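Local coordinates for putative DNA binding protein (Bacteroides thetaiotaomicron VPI-5482, PDB 3HTN) that is of uncertain function but binds metal ions through a PCC-type domain and may bind DNA, at residues N84-H95 against I132-N143. Numbering follows the deposited sequence.
Sequences NISSMNEQVYLH and ISRTYNPDLGLN. With SO4 (sulfate ion), chain G.
Y93 CE1 lies over one face of the R134 guanidinium, ring and guanidinium planes 45° apart, while S86 OG and N84 OD1 lie at the edge of the guanidinium, near its plane. R134 reaches in from strand 133-137, half of a small C-terminal hairpin that meets the type I' hairpin of strands 76-88 and 91-101 in the PCC-domain sheet; strand segments 84-88 and 133-137 run at 59° to each other. Extended from CG to NE, the R134 chain brings NE to S86 OG at 2.9 Å, a hydrogen bond slightly tilted from the guanidinium plane. R134 NH2 donates to a water that also bonds S86 OG, and lies 3.0 Å from N84 OD1. The charge has its main partner in E122 of the second subunit, which salt-bridges R134 NH1 and also bonds N84 ND2 and H95 ND1. H95, whose CB packs near R134 NH2, binds nickel together with H97 through NE2, so the arginine belongs to the surroundings of the metal site and probably helps hold the shared glutamate. With CG anti to the backbone N (chi1 -171°), the Y93 ring runs past the R134 side chain and carries Y93 OH to N143 ND2, 2.9 Å away; ring and amide stand nearly perpendicular. Replacing Y93 by alanine would probably leave N143 ND2 without this acceptor and let the R134 side chain shift. The M88 (selenomethionine) and N143 side chains cross at about a right angle, M88 CE 3.2 Å from N143 OD1. The backbones are joined by S87 N to I132 O at 2.8 Å, backed by a CA-H...O contact from S133 to S87 O. Beside them a sulfate, probably from the crystallisation liquor, bridges both segments: S87 OG and S133 OG each donate to its O4 at 2.7 Å.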
loop_
_atom_site.group_PDB
_atom_site.type_symbol
_atom_site.label_atom_id
_atom_site.label_comp_id
_atom_site.label_asym_id
_atom_site.label_seq_id
_atom_site.Cartn_x
_atom_site.Cartn_y
_atom_site.Cartn_z
ATOM N N ASN A 84 9.538 5.263 -1.174
ATOM C CA ASN A 84 10.636 5.301 -0.240
ATOM C C ASN A 84 11.500 6.542 -0.388
ATOM O O ASN A 84 11.422 7.248 -1.387
ATOM C CB ASN A 84 11.411 3.977 -0.306
ATOM C CG ASN A 84 11.950 3.681 -1.670
ATOM O OD1 ASN A 84 12.624 4.513 -2.230
ATOM N ND2 ASN A 84 11.658 2.484 -2.214
ATOM N N ILE A 85 12.307 6.792 0.643
ATOM C CA ILE A 85 13.146 7.950 0.741
ATOM C C ILE A 85 14.547 7.428 0.903
ATOM O O ILE A 85 14.792 6.451 1.631
ATOM C CB ILE A 85 12.825 8.792 2.014
ATOM C CG1 ILE A 85 11.338 9.193 2.057
ATOM C CG2 ILE A 85 13.741 10.010 2.109
ATOM C CD1 ILE A 85 10.841 9.560 3.450
ATOM N N SER A 86 15.475 8.097 0.226
ATOM C CA SER A 86 16.894 7.791 0.315
ATOM C C SER A 86 17.615 9.084 -0.037
ATOM O O SER A 86 16.978 10.142 -0.096
ATOM C CB SER A 86 17.238 6.611 -0.623
ATOM O OG SER A 86 16.816 6.833 -1.956
ATOM N N SER A 87 18.928 9.030 -0.259
ATOM C CA SER A 87 19.650 10.203 -0.741
ATOM C C SER A 87 20.429 9.869 -2.006
ATOM O O SER A 87 20.816 8.720 -2.239
ATOM C CB SER A 87 20.618 10.763 0.309
ATOM O OG SER A 87 21.556 9.776 0.687
HETATM N N MSE A 88 20.607 10.893 -2.833
HETATM C CA MSE A 88 21.440 10.804 -4.016
HETATM C C MSE A 88 21.997 12.185 -4.345
HETATM O O MSE A 88 21.271 13.177 -4.284
HETATM C CB MSE A 88 20.607 10.257 -5.167
HETATM C CG MSE A 88 21.362 9.941 -6.395
HETATM SE SE MSE A 88 20.347 8.760 -7.567
HETATM C CE MSE A 88 21.950 8.038 -8.210
ATOM N N ASN A 89 23.283 12.241 -4.695
ATOM C CA ASN A 89 23.940 13.496 -5.114
ATOM C C ASN A 89 23.620 14.676 -4.196
ATOM O O ASN A 89 23.157 15.729 -4.662
ATOM C CB ASN A 89 23.543 13.829 -6.561
ATOM N N GLU A 90 23.813 14.454 -2.892
ATOM C CA GLU A 90 23.577 15.443 -1.851
ATOM C C GLU A 90 22.117 15.961 -1.733
ATOM O O GLU A 90 21.886 17.049 -1.197
ATOM C CB GLU A 90 24.545 16.627 -2.043
ATOM N N GLN A 91 21.134 15.193 -2.207
ATOM C CA GLN A 91 19.766 15.658 -2.187
ATOM C C GLN A 91 18.866 14.508 -1.768
ATOM O O GLN A 91 19.266 13.337 -1.850
ATOM C CB GLN A 91 19.359 16.175 -3.569
ATOM C CG GLN A 91 20.236 17.343 -4.097
ATOM N N VAL A 92 17.683 14.861 -1.280
ATOM C CA VAL A 92 16.649 13.871 -1.017
ATOM C C VAL A 92 16.344 13.168 -2.339
ATOM O O VAL A 92 16.254 13.814 -3.386
ATOM C CB VAL A 92 15.356 14.532 -0.443
ATOM C CG1 VAL A 92 14.163 13.557 -0.473
ATOM C CG2 VAL A 92 15.597 15.053 0.967
ATOM N N TYR A 93 16.153 11.843 -2.291
ATOM C CA TYR A 93 15.743 11.067 -3.451
ATOM C C TYR A 93 14.469 10.325 -3.072
ATOM O O TYR A 93 14.475 9.533 -2.138
ATOM C CB TYR A 93 16.824 10.074 -3.855
ATOM C CG TYR A 93 16.500 9.421 -5.171
ATOM C CD1 TYR A 93 15.786 8.239 -5.239
ATOM C CD2 TYR A 93 16.905 9.991 -6.357
ATOM C CE1 TYR A 93 15.498 7.634 -6.439
ATOM C CE2 TYR A 93 16.611 9.389 -7.588
ATOM C CZ TYR A 93 15.905 8.210 -7.618
ATOM O OH TYR A 93 15.601 7.608 -8.820
ATOM N N LEU A 94 13.375 10.640 -3.759
ATOM C CA LEU A 94 12.116 9.961 -3.555
ATOM C C LEU A 94 11.854 9.007 -4.707
ATOM O O LEU A 94 12.060 9.355 -5.850
ATOM C CB LEU A 94 10.966 10.954 -3.498
ATOM C CG LEU A 94 11.018 11.971 -2.383
ATOM C CD1 LEU A 94 9.712 12.775 -2.369
ATOM C CD2 LEU A 94 11.254 11.279 -1.077
ATOM N N HIS A 95 11.409 7.789 -4.397
ATOM C CA HIS A 95 10.963 6.829 -5.380
ATOM C C HIS A 95 9.542 6.465 -4.991
ATOM O O HIS A 95 9.343 5.797 -3.997
ATOM C CB HIS A 95 11.890 5.617 -5.399
ATOM C CG HIS A 95 11.600 4.647 -6.490
ATOM N ND1 HIS A 95 12.028 3.342 -6.442
ATOM C CD2 HIS A 95 10.865 4.766 -7.627
ATOM C CE1 HIS A 95 11.602 2.708 -7.527
ATOM N NE2 HIS A 95 10.913 3.557 -8.273
ATOM N N ILE A 132 20.654 5.904 3.483
ATOM C CA ILE A 132 20.517 4.909 2.396
ATOM C C ILE A 132 20.717 5.704 1.126
ATOM O O ILE A 132 19.988 6.656 0.870
ATOM C CB ILE A 132 19.164 4.190 2.325
ATOM C CG1 ILE A 132 18.875 3.431 3.623
ATOM C CG2 ILE A 132 19.159 3.215 1.147
ATOM C CD1 ILE A 132 17.507 2.742 3.630
ATOM N N SER A 133 21.736 5.349 0.355
ATOM C CA SER A 133 22.073 6.043 -0.878
ATOM C C SER A 133 21.712 5.183 -2.071
ATOM O O SER A 133 21.053 4.135 -1.951
ATOM C CB SER A 133 23.567 6.408 -0.900
ATOM O OG SER A 133 23.926 7.257 -2.003
ATOM N N ARG A 134 22.100 5.676 -3.236
ATOM C CA ARG A 134 21.832 5.023 -4.486
ATOM C C ARG A 134 22.942 5.261 -5.457
ATOM O O ARG A 134 23.658 6.255 -5.374
ATOM C CB ARG A 134 20.575 5.594 -5.088
ATOM C CG ARG A 134 19.366 5.095 -4.383
ATOM C CD ARG A 134 18.208 5.465 -5.134
ATOM N NE ARG A 134 16.996 5.222 -4.394
ATOM C CZ ARG A 134 16.173 4.206 -4.577
ATOM N NH1 ARG A 134 16.443 3.278 -5.437
ATOM N NH2 ARG A 134 15.054 4.150 -3.872
ATOM N N THR A 135 23.037 4.356 -6.421
ATOM C CA THR A 135 24.031 4.451 -7.469
ATOM C C THR A 135 23.354 4.180 -8.782
ATOM O O THR A 135 22.624 3.179 -8.922
ATOM C CB THR A 135 25.138 3.432 -7.246
ATOM O OG1 THR A 135 25.823 3.796 -6.057
ATOM C CG2 THR A 135 26.135 3.381 -8.423
ATOM N N TYR A 136 23.573 5.056 -9.752
ATOM C CA TYR A 136 23.028 4.872 -11.091
ATOM C C TYR A 136 23.774 3.723 -11.752
ATOM O O TYR A 136 24.996 3.726 -11.835
ATOM C CB TYR A 136 23.159 6.159 -11.902
ATOM C CG TYR A 136 22.662 6.091 -13.327
ATOM C CD1 TYR A 136 21.322 6.265 -13.636
ATOM C CD2 TYR A 136 23.528 5.873 -14.362
ATOM C CE1 TYR A 136 20.871 6.208 -14.955
ATOM C CE2 TYR A 136 23.096 5.838 -15.669
ATOM C CZ TYR A 136 21.752 6.007 -15.951
ATOM O OH TYR A 136 21.313 5.977 -17.257
ATOM N N ASN A 137 23.028 2.721 -12.176
ATOM C CA ASN A 137 23.533 1.576 -12.909
ATOM C C ASN A 137 23.431 1.926 -14.386
ATOM O O ASN A 137 22.329 1.958 -14.923
ATOM C CB ASN A 137 22.725 0.337 -12.566
ATOM C CG ASN A 137 23.209 -0.878 -13.295
ATOM O OD1 ASN A 137 23.668 -0.785 -14.420
ATOM N ND2 ASN A 137 23.144 -2.029 -12.643
ATOM N N PRO A 138 24.563 2.195 -15.064
ATOM C CA PRO A 138 24.487 2.645 -16.439
ATOM C C PRO A 138 24.018 1.578 -17.411
ATOM O O PRO A 138 23.515 1.923 -18.488
ATOM C CB PRO A 138 25.920 3.089 -16.745
ATOM C CG PRO A 138 26.751 2.338 -15.857
ATOM C CD PRO A 138 25.956 2.111 -14.601
ATOM N N ASP A 139 24.142 0.315 -17.035
ATOM C CA ASP A 139 23.642 -0.769 -17.884
ATOM C C ASP A 139 22.120 -0.838 -17.873
ATOM O O ASP A 139 21.530 -1.103 -18.900
ATOM C CB ASP A 139 24.188 -2.110 -17.436
ATOM C CG ASP A 139 25.714 -2.165 -17.486
ATOM O OD1 ASP A 139 26.303 -1.589 -18.434
ATOM O OD2 ASP A 139 26.306 -2.762 -16.561
ATOM N N LEU A 140 21.496 -0.613 -16.721
ATOM C CA LEU A 140 20.044 -0.575 -16.638
ATOM C C LEU A 140 19.444 0.796 -16.929
ATOM O O LEU A 140 18.313 0.895 -17.405
ATOM C CB LEU A 140 19.578 -0.977 -15.243
ATOM C CG LEU A 140 19.971 -2.360 -14.763
ATOM C CD1 LEU A 140 19.333 -2.590 -13.384
ATOM C CD2 LEU A 140 19.547 -3.426 -15.775
ATOM N N GLY A 141 20.154 1.852 -16.589
ATOM C CA GLY A 141 19.605 3.193 -16.672
ATOM C C GLY A 141 18.728 3.558 -15.497
ATOM O O GLY A 141 17.821 4.379 -15.649
ATOM N N LEU A 142 18.976 2.926 -14.341
ATOM C CA LEU A 142 18.189 3.116 -13.134
ATOM C C LEU A 142 19.058 3.409 -11.914
ATOM O O LEU A 142 20.201 2.965 -11.818
ATOM C CB LEU A 142 17.391 1.863 -12.853
ATOM C CG LEU A 142 16.401 1.450 -13.942
ATOM C CD1 LEU A 142 15.734 0.133 -13.569
ATOM C CD2 LEU A 142 15.371 2.548 -14.190
ATOM N N ASN A 143 18.483 4.147 -10.980
ATOM C CA ASN A 143 19.124 4.463 -9.720
ATOM C C ASN A 143 18.766 3.381 -8.707
ATOM O O ASN A 143 17.654 3.326 -8.204
ATOM C CB ASN A 143 18.634 5.815 -9.237
ATOM C CG ASN A 143 18.985 6.915 -10.192
ATOM O OD1 ASN A 143 20.118 7.001 -10.636
ATOM N ND2 ASN A 143 18.033 7.775 -10.477
HETATM S S SO4 G . 24.439 10.982 -1.473
HETATM O O1 SO4 G . 25.016 10.729 -2.822
HETATM O O2 SO4 G . 23.617 12.218 -1.530
HETATM O O3 SO4 G . 25.507 11.191 -0.496
HETATM O O4 SO4 G . 23.747 9.793 -0.974
HETATM O O HOH W 1 14.162 6.735 -2.426
HETATM O O HOH W 2 20.524 8.820 3.039
#